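Local atomic coordinates of protease VP4 (Blotched snakehead virus, PDB entry 2GEF), a protein that cleaves peptide bonds by a serine/lysine catalytic dyad and, as a birnavirus VP4 protease, probably processes the viral polyprotein from which it comes. Residues Y48-G53 / A142-L147; A154-L159 / G186-G191. One frame throughout, in Å; residues are numbered along the deposited sequence.

Interaction 1: residues Y48-G53 / A142-L147; sequences YIAVRG and ALASSL
R52, at the end of strand 43-52, reaches over the C-terminal turn of helix 138-146 and grips two backbone oxygens with one nitrogen. R52 NH2 donates to A144 O at 2.8 Å and also to L147 O at 2.9 Å. Both oxygens lie at the edge of the guanidinium group, the first in its plane and the second tilted slightly from it, while NH2 sits above the plane of each carbonyl; neither bond is quite straight. The side chain gets there with CG between its own backbone N and carbonyl carbon (chi1 57°) and then runs extended from CG to NE, R52 CG passing 3.4 Å from A144 O. Carbonyls at a helix C-terminus carry partial negative charge, so a cation here would probably be favourable.

Apolar packing is slight and rests on small residues. A144 CB lies 4.1 Å from A50 CB and presses against the backbone at A50 O, 3.2 Å away. The two alanines let the axes of strand 48-52 and helix 142-146 come within 7.0 Å, at a crossing angle of -35°.

Within 142-147, two serine hydroxyls turn back to one carbonyl. S146 OG donates to A142 O at 2.8 Å and S145 OG to the same oxygen, from opposite faces of the carbonyl plane.

In the fold, this is a helix packed on a sheet. Strand 43-52 pairs antiparallel with strands 31-38 and 104-109; I106 and L104 of strand 104-109 touch A50 and A144 respectively. L143 of helix 138-146, and L147 just after it, meet A204 and A207 of helix 200-209.

Interaction 2: residues A154-L159 / G186-G191; sequences AYTGCL and GMTQDG
A parallel beta bridge joins T156, on the broken strand 154-160, to G186 at the end of strand 184-186, within the four-stranded mixed sheet that carries T156 beside the catalytic S136 and K173. The CA atoms of the bridged pair are 5.1 Å apart. T156 O receives the backbone hydrogen bond that crosses here, from M187 N at 3.1 Å and an N-H...O angle of 157°. The same oxygen takes a CA-H...O contact from G186 CA at 3.4 Å. G186 fits this close approach because it has no side chain: a CB would run into T156 O.

One step further on, two methyl groups meet tip to tip, T156 CG2 and T188 CG2 lying 3.6 Å apart with the side chains crossing at about a right angle. In T156, OG1 stands anti to the backbone N (chi1 -154°), which turns the methyl to T188 and the hydroxyl to K173 NZ, with a weak hydrogen bond between them. T188 OG1 bonds instead with E193 OE1 and G192 N, tying the type I turn from T188 to G191 to the residues that follow it.

The two threonines thus divide their branches, with methyls facing each other and hydroxyls serving separate polar partners. With its carbonyl bonded to M187 N and its methyl against that of T188, T156 presents its hydroxyl to K173, the general base of the dyad; the weak bond is consistent with a modest part in positioning that amine.

Interaction 1 and interaction 2 follow one another along the chain, with helix 138-146 leading into strand 154-160, and their centres are about 17 Å apart. They meet where L143 CD1 packs 3.9 Å from Y155 CE2, so the helix that rests on strand 43-52 also rests on the strand beside the dyad. Their relation to the active site differs. In 154-159/186-191 the T156 side chain is about 3 Å from those of both S136 and K173, whereas in 48-53/142-147 the A50 side chain is about 11 Å from that of S136. Helix 138-146 begins just after the nucleophile, and interaction 1 lies at its other end.

Interaction 1: residues Y48-G53 / A142-L147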
# COMPACT_ATOMS: atom_id res chain seq x y z
N TYR A 48 2.37 -4.01 1.18
CA TYR A 48 1.78 -3.94 2.51
C TYR A 48 0.29 -3.87 2.29
O TYR A 48 -0.16 -3.45 1.21
CB TYR A 48 2.21 -2.67 3.29
CG TYR A 48 3.60 -2.63 3.93
CD1 TYR A 48 4.76 -3.01 3.24
CD2 TYR A 48 3.75 -2.19 5.20
CE1 TYR A 48 6.03 -2.96 3.84
CE2 TYR A 48 4.99 -2.17 5.81
CZ TYR A 48 6.12 -2.54 5.17
OH TYR A 48 7.36 -2.43 5.94
N ILE A 49 -0.44 -4.23 3.30
CA ILE A 49 -1.89 -4.23 3.27
C ILE A 49 -2.30 -3.30 4.32
O ILE A 49 -1.72 -3.39 5.34
CB ILE A 49 -2.58 -5.58 3.50
CG1 ILE A 49 -4.04 -5.41 3.01
CG2 ILE A 49 -2.41 -6.15 4.99
CD1 ILE A 49 -4.81 -6.60 3.01
N ALA A 50 -3.12 -2.29 3.97
CA ALA A 50 -3.74 -1.43 5.00
C ALA A 50 -5.09 -2.12 5.36
O ALA A 50 -5.91 -2.47 4.42
CB ALA A 50 -4.08 -0.14 4.42
N VAL A 51 -5.32 -2.28 6.67
CA VAL A 51 -6.67 -2.86 7.18
C VAL A 51 -7.20 -1.92 8.19
O VAL A 51 -6.45 -1.39 9.02
CB VAL A 51 -6.50 -4.32 7.75
CG1 VAL A 51 -7.96 -5.06 7.85
CG2 VAL A 51 -5.74 -5.10 6.72
N ARG A 52 -8.48 -1.65 8.11
CA ARG A 52 -9.14 -0.87 9.22
C ARG A 52 -9.22 -1.59 10.58
O ARG A 52 -9.42 -2.79 10.69
CB ARG A 52 -10.45 -0.20 8.75
CG ARG A 52 -11.56 -1.17 8.14
CD ARG A 52 -12.97 -0.56 8.13
NE ARG A 52 -14.01 -1.52 7.67
CZ ARG A 52 -14.28 -1.79 6.40
NH1 ARG A 52 -15.26 -2.61 6.18
NH2 ARG A 52 -13.53 -1.34 5.36
N GLY A 53 -9.01 -0.78 11.60
CA GLY A 53 -9.07 -1.13 13.07
C GLY A 53 -7.60 -1.34 13.46
O GLY A 53 -6.69 -1.12 12.67
N ALA A 142 -7.85 4.94 2.18
CA ALA A 142 -9.22 5.21 1.69
C ALA A 142 -10.06 4.00 1.33
O ALA A 142 -11.18 3.85 1.77
CB ALA A 142 -9.20 6.08 0.44
N LEU A 143 -9.60 3.26 0.36
CA LEU A 143 -10.38 2.05 -0.03
C LEU A 143 -10.51 1.14 1.24
O LEU A 143 -11.59 0.55 1.47
CB LEU A 143 -9.63 1.35 -1.18
CG LEU A 143 -9.54 2.38 -2.30
CD1 LEU A 143 -8.97 1.68 -3.51
CD2 LEU A 143 -10.88 2.61 -2.74
N ALA A 144 -9.45 1.04 2.08
CA ALA A 144 -9.46 0.03 3.16
C ALA A 144 -10.39 0.51 4.23
O ALA A 144 -10.97 -0.26 4.91
CB ALA A 144 -8.08 -0.29 3.73
N SER A 145 -10.52 1.80 4.38
CA SER A 145 -11.42 2.33 5.35
C SER A 145 -12.91 2.24 4.84
O SER A 145 -13.82 2.43 5.62
CB SER A 145 -11.09 3.84 5.64
OG SER A 145 -11.85 4.55 4.62
N SER A 146 -13.14 1.99 3.56
CA SER A 146 -14.49 1.94 3.11
C SER A 146 -14.99 0.63 2.51
O SER A 146 -16.15 0.30 2.71
CB SER A 146 -14.91 3.19 2.28
OG SER A 146 -13.96 3.70 1.35
N LEU A 147 -14.13 -0.10 1.80
CA LEU A 147 -14.53 -1.39 1.19
C LEU A 147 -14.72 -2.66 2.08
O LEU A 147 -13.97 -2.92 3.01
CB LEU A 147 -13.72 -1.67 -0.07
CG LEU A 147 -13.62 -0.41 -0.98
CD1 LEU A 147 -12.82 -0.84 -2.16
CD2 LEU A 147 -15.08 0.13 -1.52

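Interaction 2: residues A154-L159 / G186-G191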
# COMPACT_ATOMS: atom_id res chain seq x y z
N ALA A 154 -2.74 -3.60 -6.56
CA ALA A 154 -2.10 -2.75 -5.52
C ALA A 154 -2.30 -1.31 -5.88
O ALA A 154 -2.25 -0.92 -7.04
CB ALA A 154 -0.58 -3.11 -5.43
N TYR A 155 -2.40 -0.44 -4.91
CA TYR A 155 -2.65 1.01 -5.18
C TYR A 155 -1.54 1.96 -4.70
O TYR A 155 -0.95 1.82 -3.58
CB TYR A 155 -3.99 1.48 -4.60
CG TYR A 155 -5.16 0.70 -5.20
CD1 TYR A 155 -5.76 1.14 -6.37
CD2 TYR A 155 -5.75 -0.42 -4.51
CE1 TYR A 155 -6.88 0.44 -6.98
CE2 TYR A 155 -6.83 -1.19 -5.15
CZ TYR A 155 -7.36 -0.73 -6.35
OH TYR A 155 -8.36 -1.46 -7.05
N THR A 156 -1.31 3.01 -5.51
CA THR A 156 -0.31 4.05 -5.13
C THR A 156 -0.74 5.44 -5.57
O THR A 156 -1.23 5.65 -6.69
CB THR A 156 1.14 3.66 -5.56
OG1 THR A 156 2.08 4.31 -4.71
CG2 THR A 156 1.46 3.89 -7.11
N GLY A 157 -0.66 6.40 -4.64
CA GLY A 157 -1.06 7.69 -4.98
C GLY A 157 -1.29 8.48 -3.73
O GLY A 157 -1.89 7.97 -2.80
N CYS A 158 -0.70 9.68 -3.66
CA CYS A 158 -1.10 10.63 -2.62
C CYS A 158 -2.47 11.20 -2.93
O CYS A 158 -2.98 11.10 -4.07
CB CYS A 158 -0.09 11.75 -2.41
SG CYS A 158 1.51 11.15 -2.04
N LEU A 159 -3.10 11.74 -1.89
CA LEU A 159 -4.42 12.33 -2.02
C LEU A 159 -4.44 13.82 -1.71
O LEU A 159 -3.82 14.28 -0.75
CB LEU A 159 -5.51 11.58 -1.21
CG LEU A 159 -5.96 10.26 -1.89
CD1 LEU A 159 -6.93 9.61 -0.98
CD2 LEU A 159 -6.64 10.57 -3.22
N GLY A 186 -3.09 3.45 -10.08
CA GLY A 186 -2.97 4.76 -9.42
C GLY A 186 -2.27 5.80 -10.27
O GLY A 186 -2.68 5.98 -11.42
N MSE A 187 -1.34 6.58 -9.69
CA MSE A 187 -0.70 7.60 -10.52
C MSE A 187 0.75 7.74 -10.06
O MSE A 187 1.01 7.91 -8.84
CB MSE A 187 -1.33 9.01 -10.37
CG MSE A 187 -2.65 9.28 -10.92
SE MSE A 187 -2.95 11.20 -10.72
CE MSE A 187 -2.10 11.67 -12.46
N THR A 188 1.67 7.63 -11.04
CA THR A 188 3.09 7.77 -10.79
C THR A 188 3.72 8.77 -11.76
O THR A 188 3.15 9.00 -12.83
CB THR A 188 3.77 6.51 -10.82
OG1 THR A 188 3.70 5.97 -12.14
CG2 THR A 188 3.14 5.58 -9.87
N GLN A 189 4.79 9.45 -11.32
CA GLN A 189 5.57 10.31 -12.22
C GLN A 189 6.17 9.58 -13.44
O GLN A 189 6.22 10.16 -14.48
CB GLN A 189 6.59 11.18 -11.47
CG GLN A 189 5.86 12.01 -10.35
CD GLN A 189 6.79 12.66 -9.36
OE1 GLN A 189 7.87 13.07 -9.71
NE2 GLN A 189 6.33 12.85 -8.15
N ASP A 190 6.56 8.32 -13.34
CA ASP A 190 7.13 7.66 -14.52
C ASP A 190 6.13 6.76 -15.32
O ASP A 190 6.54 5.95 -16.11
CB ASP A 190 8.46 6.91 -14.16
CG ASP A 190 8.23 5.78 -13.07
OD1 ASP A 190 7.08 5.77 -12.56
OD2 ASP A 190 9.20 5.01 -12.61
N GLY A 191 4.83 6.88 -15.14
CA GLY A 191 3.92 5.99 -15.92
C GLY A 191 4.09 4.51 -15.55
O GLY A 191 3.79 3.59 -16.34